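Local coordinates for protein angiotensin-converting enzyme (Anopheles gambiae, PDB 6S1Y) that is a zinc metalloprotease of the angiotensin-converting enzyme family and probably removes dipeptides from the carboxyl ends of peptide substrates, at residues Asn196-Ser201 and Asp491-Arg496; Ala192-Glu197 and Thr437-Arg442. All coordinates share one frame; numbering follows the deposited sequence.

Both contacts start from the same part of the chain, the end of helix 190-196 and the loop after it, and they share N196 and E197. Contact 2 pairs this helix with helix 431-447, and contact 1 pairs the following loop with 491-496, a loop that runs into helix 495-514. Their centres lie about 6 Å apart, in the buried interior of a largely helical protein. The two also touch directly, because side chains of 437-442 bond to the backbone of 491-496. W194 and Y198, four residues apart, thus pack against two later elements, of which 491-496 carries Y494 of the ligand pocket and R496 beside the zinc site.

Contact 1: Asn196-Ser201 and Asp491-Arg496; sequences NEYDDS and DVEYLR. With KSN ((2~{S})-2-[[(4~{S})-4-azanyl-5-oxidanyl-5-oxidanylidene-pentanoyl]amino]pentanedioic acid), chain H.
Y198 and R496 mark the closest backbone approach, their CA atoms 9.3 Å apart, where the type I turn N196-D199 faces the loop leading into helix 495-514. The gap is bridged by the Y198 ring, whose CG stands anti to the carbonyl carbon (chi1 -63°) and sends the hydroxyl toward the start of that helix. Y198 OH donates to the syn lone pair of E493 OE2 over 2.9 Å, and that oxygen lies at the ring edge, in the plane of the phenol. Beside this bond L495 CD2 makes an off-centre CH-pi contact, 4.2 Å from the centroid of the Y198 ring. Beyond the two segments, F203 stacks on the same ring.

The other carboxylate oxygen serves the helix start. E493 OE1 takes a capping bond from R496 N at 2.8 Å and a salt-bridge bond from R496 NE at 3.1 Å, the two donors arriving from opposite faces of the carboxylate plane. A bend at chi3 of R496 (65°) turns its chain so that NE can reach back. V492 CG1 sits over one face of the R496 guanidinium, 3.6 Å above its plane and toward the rim, and R496 also touches the zinc ligand E385. Between E493 and L495, Y494 points away from Y198 and donates through its hydroxyl to O19 of the bound glutamyl compound KSN at 2.6 Å.

With three donors fixing its two oxygens, the buried E493 carboxylate is probably held ionised, and it links Y198 to the helix start next to Y494 and to R496.

Contact 2: Ala192-Glu197 and Thr437-Arg442; sequences AVWLNE and TLDKYR
W194 points the six-membered half of its indole at a pair of charged side chains, D439 and R442, which lie one turn apart on the facing helix. The atom CH2 of W194 stands over the centre of one guanidinium face, 3.4 Å from R442 CZ, while the indole and guanidinium planes are 67° apart. Corner meets flat face here, and the two groups do not stack. R442 CD lies near the plane of the indole, at its edge. Toward D439 the tilt is smaller: ring and carboxylate planes differ by 31°, and W194 CZ3 comes within 3.4 Å of D439 OD1. The rotation that carries the ring across to them is chi1 -79°, with CG of W194 anti to its carbonyl carbon.

This is helix-to-helix packing within the mostly alpha-helical fold of the angiotensin-converting enzyme family. W194 of helix 190-196 packs against the middle of helix 431-447, with CA atoms of W194 and D439 9.4 Å apart. F446, further along helix 431-447, meets the indole edge to face, and the loop residue E493 also packs against it.

The charged pair is joined side-on, with two of the arginine nitrogens, NE and NH2, converging on a single oxygen. R442 NH2 meets the syn lone pair of D439 OD1 at 2.9 Å, whereas R442 NE comes to D439 OD1 nearly in line with the C-O bond, at 3.2 Å. D439 OD1 lies somewhat out of the guanidinium plane as seen from both nitrogens. The remaining oxygen, D439 OD2, accepts from the backbone N atoms of L495 and Y494, while R442 NH2 also donates to V492 O.

Contact 1: Asn196-Ser201 and Asp491-Arg496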
# COMPACT_ATOMS: atom_id res chain seq x y z
N ASN A 196 -16.99 -5.63 0.26
CA ASN A 196 -17.54 -6.40 1.37
C ASN A 196 -16.57 -6.53 2.54
O ASN A 196 -17.00 -6.58 3.69
CB ASN A 196 -17.95 -7.79 0.87
CG ASN A 196 -18.37 -8.69 2.00
OD1 ASN A 196 -19.31 -8.39 2.73
ND2 ASN A 196 -17.66 -9.81 2.16
N GLU A 197 -15.26 -6.58 2.26
CA GLU A 197 -14.26 -6.69 3.32
C GLU A 197 -14.30 -5.56 4.33
O GLU A 197 -13.71 -5.68 5.40
CB GLU A 197 -12.85 -6.75 2.70
CG GLU A 197 -12.60 -8.01 1.87
CD GLU A 197 -12.69 -9.28 2.72
OE1 GLU A 197 -11.88 -9.44 3.65
OE2 GLU A 197 -13.60 -10.10 2.46
N TYR A 198 -14.99 -4.45 4.03
CA TYR A 198 -15.07 -3.32 4.95
C TYR A 198 -16.40 -3.28 5.70
O TYR A 198 -16.57 -2.43 6.58
CB TYR A 198 -14.85 -2.01 4.19
CG TYR A 198 -13.45 -1.95 3.58
CD1 TYR A 198 -12.37 -1.46 4.30
CD2 TYR A 198 -13.22 -2.41 2.29
CE1 TYR A 198 -11.11 -1.43 3.76
CE2 TYR A 198 -11.96 -2.38 1.73
CZ TYR A 198 -10.91 -1.89 2.47
OH TYR A 198 -9.66 -1.87 1.90
N ASP A 199 -17.32 -4.17 5.36
CA ASP A 199 -18.49 -4.45 6.17
C ASP A 199 -19.28 -3.18 6.51
O ASP A 199 -19.49 -2.83 7.67
CB ASP A 199 -18.06 -5.20 7.44
CG ASP A 199 -19.24 -5.70 8.24
OD1 ASP A 199 -20.24 -6.13 7.61
OD2 ASP A 199 -19.17 -5.65 9.50
N ASP A 200 -19.73 -2.51 5.46
CA ASP A 200 -20.49 -1.27 5.63
C ASP A 200 -21.01 -0.82 4.28
O ASP A 200 -20.23 -0.46 3.39
CB ASP A 200 -19.61 -0.19 6.27
CG ASP A 200 -20.41 1.07 6.64
OD1 ASP A 200 -21.41 1.41 5.95
OD2 ASP A 200 -20.01 1.73 7.63
N SER A 201 -22.34 -0.84 4.12
CA SER A 201 -22.95 -0.60 2.82
C SER A 201 -22.81 0.84 2.37
O SER A 201 -23.01 1.13 1.19
CB SER A 201 -24.43 -0.99 2.87
OG SER A 201 -25.08 -0.34 3.96
N ASP A 491 -3.33 -8.51 -8.92
CA ASP A 491 -4.68 -8.64 -8.37
C ASP A 491 -4.68 -8.46 -6.86
O ASP A 491 -5.24 -9.27 -6.11
CB ASP A 491 -5.29 -9.99 -8.76
CG ASP A 491 -6.66 -10.21 -8.13
OD1 ASP A 491 -7.43 -9.23 -8.02
OD2 ASP A 491 -6.96 -11.37 -7.75
N VAL A 492 -4.07 -7.37 -6.40
CA VAL A 492 -4.11 -6.98 -5.00
C VAL A 492 -5.01 -5.76 -4.90
O VAL A 492 -4.74 -4.73 -5.53
CB VAL A 492 -2.71 -6.68 -4.44
CG1 VAL A 492 -2.83 -6.21 -3.02
CG2 VAL A 492 -1.81 -7.93 -4.53
N GLU A 493 -6.09 -5.89 -4.13
CA GLU A 493 -6.97 -4.76 -3.83
C GLU A 493 -6.15 -3.57 -3.34
O GLU A 493 -5.17 -3.74 -2.62
CB GLU A 493 -7.98 -5.21 -2.76
CG GLU A 493 -9.11 -4.26 -2.51
CD GLU A 493 -8.89 -3.42 -1.28
OE1 GLU A 493 -7.73 -3.27 -0.85
OE2 GLU A 493 -9.89 -2.90 -0.75
N TYR A 494 -6.54 -2.35 -3.77
CA TYR A 494 -5.74 -1.17 -3.43
C TYR A 494 -6.44 -0.21 -2.49
O TYR A 494 -5.77 0.65 -1.90
CB TYR A 494 -5.33 -0.40 -4.69
CG TYR A 494 -3.98 0.32 -4.57
CD1 TYR A 494 -2.79 -0.38 -4.68
CD2 TYR A 494 -3.91 1.69 -4.35
CE1 TYR A 494 -1.58 0.26 -4.58
CE2 TYR A 494 -2.71 2.34 -4.25
CZ TYR A 494 -1.54 1.61 -4.36
OH TYR A 494 -0.36 2.27 -4.25
N LEU A 495 -7.76 -0.33 -2.30
CA LEU A 495 -8.44 0.56 -1.36
C LEU A 495 -7.89 0.41 0.05
O LEU A 495 -7.96 1.36 0.84
CB LEU A 495 -9.95 0.29 -1.38
CG LEU A 495 -10.72 1.37 -0.61
CD1 LEU A 495 -10.94 2.58 -1.50
CD2 LEU A 495 -12.05 0.84 -0.09
N ARG A 496 -7.33 -0.75 0.39
CA ARG A 496 -6.65 -0.91 1.68
C ARG A 496 -5.71 0.27 1.97
O ARG A 496 -5.59 0.71 3.13
CB ARG A 496 -5.85 -2.22 1.71
CG ARG A 496 -4.86 -2.38 0.56
CD ARG A 496 -4.27 -3.80 0.51
NE ARG A 496 -5.27 -4.82 0.22
CZ ARG A 496 -5.02 -6.13 0.22
NH1 ARG A 496 -3.80 -6.55 0.48
NH2 ARG A 496 -5.98 -7.02 -0.03
C10 KSN H . 1.27 -8.04 -1.38
C13 KSN H . 2.39 -4.20 0.98
C17 KSN H . 2.91 0.88 -3.11
C02 KSN H . 2.84 0.95 -1.58
C03 KSN H . 2.71 -0.40 -0.85
C04 KSN H . 3.13 -1.64 -1.61
C05 KSN H . 4.27 -2.46 -0.96
C07 KSN H . 2.79 -4.52 -0.48
C08 KSN H . 2.79 -6.01 -0.80
C09 KSN H . 1.39 -6.63 -0.77
N01 KSN H . 1.72 1.80 -1.16
N06 KSN H . 4.09 -3.84 -0.48
O11 KSN H . 2.18 -8.46 -2.16
O12 KSN H . 0.28 -8.80 -1.11
O14 KSN H . 3.30 -4.22 1.87
O15 KSN H . 1.23 -3.88 1.30
O16 KSN H . 5.37 -1.98 -0.89
O18 KSN H . 4.04 0.70 -3.63
O19 KSN H . 1.92 0.99 -3.87

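Contact 2: Ala192-Glu197 and Thr437-Arg442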
# COMPACT_ATOMS: atom_id res chain seq x y z
N ALA A 192 -18.10 -5.52 -5.48
CA ALA A 192 -18.85 -5.79 -4.25
C ALA A 192 -18.05 -6.72 -3.35
O ALA A 192 -18.06 -6.57 -2.13
CB ALA A 192 -20.22 -6.40 -4.58
N VAL A 193 -17.35 -7.67 -3.95
CA VAL A 193 -16.52 -8.57 -3.15
C VAL A 193 -15.49 -7.78 -2.36
O VAL A 193 -15.35 -7.95 -1.14
CB VAL A 193 -15.84 -9.62 -4.05
CG1 VAL A 193 -14.79 -10.40 -3.24
CG2 VAL A 193 -16.89 -10.55 -4.64
N TRP A 194 -14.73 -6.92 -3.05
CA TRP A 194 -13.70 -6.13 -2.39
C TRP A 194 -14.31 -5.23 -1.33
O TRP A 194 -13.84 -5.16 -0.19
CB TRP A 194 -12.91 -5.30 -3.41
CG TRP A 194 -11.84 -6.05 -4.18
CD1 TRP A 194 -11.50 -7.37 -4.04
CD2 TRP A 194 -11.00 -5.53 -5.21
NE1 TRP A 194 -10.49 -7.69 -4.91
CE2 TRP A 194 -10.16 -6.58 -5.64
CE3 TRP A 194 -10.85 -4.26 -5.80
CZ2 TRP A 194 -9.20 -6.41 -6.64
CZ3 TRP A 194 -9.91 -4.10 -6.81
CH2 TRP A 194 -9.10 -5.17 -7.22
N LEU A 195 -15.39 -4.53 -1.69
CA LEU A 195 -16.01 -3.62 -0.72
C LEU A 195 -16.60 -4.37 0.46
O LEU A 195 -16.69 -3.82 1.57
CB LEU A 195 -17.06 -2.75 -1.42
CG LEU A 195 -16.46 -1.55 -2.15
CD1 LEU A 195 -17.45 -0.97 -3.17
CD2 LEU A 195 -16.02 -0.47 -1.16
N ASN A 196 -16.99 -5.63 0.26
CA ASN A 196 -17.54 -6.40 1.37
C ASN A 196 -16.57 -6.53 2.54
O ASN A 196 -17.00 -6.58 3.69
CB ASN A 196 -17.95 -7.79 0.87
CG ASN A 196 -18.37 -8.69 2.00
OD1 ASN A 196 -19.31 -8.39 2.73
ND2 ASN A 196 -17.66 -9.81 2.16
N GLU A 197 -15.26 -6.58 2.26
CA GLU A 197 -14.26 -6.69 3.32
C GLU A 197 -14.30 -5.56 4.33
O GLU A 197 -13.71 -5.68 5.40
CB GLU A 197 -12.85 -6.75 2.70
CG GLU A 197 -12.60 -8.01 1.87
CD GLU A 197 -12.69 -9.28 2.72
OE1 GLU A 197 -11.88 -9.44 3.65
OE2 GLU A 197 -13.60 -10.10 2.46
N THR A 437 -8.15 6.42 -7.15
CA THR A 437 -8.41 6.19 -8.57
C THR A 437 -8.15 4.74 -8.98
O THR A 437 -8.74 4.26 -9.95
CB THR A 437 -7.57 7.11 -9.45
OG1 THR A 437 -6.19 6.95 -9.11
CG2 THR A 437 -7.95 8.56 -9.26
N LEU A 438 -7.24 4.04 -8.30
CA LEU A 438 -6.92 2.69 -8.74
C LEU A 438 -8.11 1.74 -8.55
O LEU A 438 -8.40 0.91 -9.42
CB LEU A 438 -5.71 2.15 -7.99
CG LEU A 438 -4.32 2.50 -8.52
CD1 LEU A 438 -3.32 1.47 -8.02
CD2 LEU A 438 -4.32 2.54 -10.04
N ASP A 439 -8.79 1.81 -7.41
CA ASP A 439 -9.94 0.93 -7.25
C ASP A 439 -11.21 1.52 -7.82
O ASP A 439 -12.06 0.77 -8.30
CB ASP A 439 -10.10 0.53 -5.78
CG ASP A 439 -9.18 -0.67 -5.42
OD1 ASP A 439 -8.41 -1.09 -6.31
OD2 ASP A 439 -9.23 -1.20 -4.29
N LYS A 440 -11.36 2.84 -7.85
CA LYS A 440 -12.51 3.38 -8.58
C LYS A 440 -12.45 2.90 -10.02
O LYS A 440 -13.46 2.47 -10.57
CB LYS A 440 -12.54 4.91 -8.49
CG LYS A 440 -13.81 5.55 -9.02
CD LYS A 440 -13.63 7.08 -9.16
CE LYS A 440 -14.92 7.81 -9.64
NZ LYS A 440 -15.93 7.92 -8.56
N TYR A 441 -11.26 2.91 -10.62
CA TYR A 441 -11.12 2.37 -11.96
C TYR A 441 -11.44 0.89 -12.00
O TYR A 441 -12.20 0.43 -12.87
CB TYR A 441 -9.71 2.62 -12.49
CG TYR A 441 -9.45 1.99 -13.83
CD1 TYR A 441 -9.91 2.60 -14.98
CD2 TYR A 441 -8.76 0.80 -13.95
CE1 TYR A 441 -9.68 2.03 -16.22
CE2 TYR A 441 -8.52 0.23 -15.19
CZ TYR A 441 -8.99 0.86 -16.32
OH TYR A 441 -8.74 0.30 -17.55
N ARG A 442 -10.87 0.11 -11.08
CA ARG A 442 -11.07 -1.34 -11.17
C ARG A 442 -12.51 -1.71 -10.83
O ARG A 442 -13.08 -2.61 -11.45
CB ARG A 442 -10.07 -2.07 -10.27
CG ARG A 442 -8.67 -2.06 -10.89
CD ARG A 442 -7.67 -3.02 -10.21
NE ARG A 442 -7.28 -2.62 -8.86
CZ ARG A 442 -6.40 -3.28 -8.10
NH1 ARG A 442 -5.78 -4.39 -8.52
NH2 ARG A 442 -6.13 -2.82 -6.90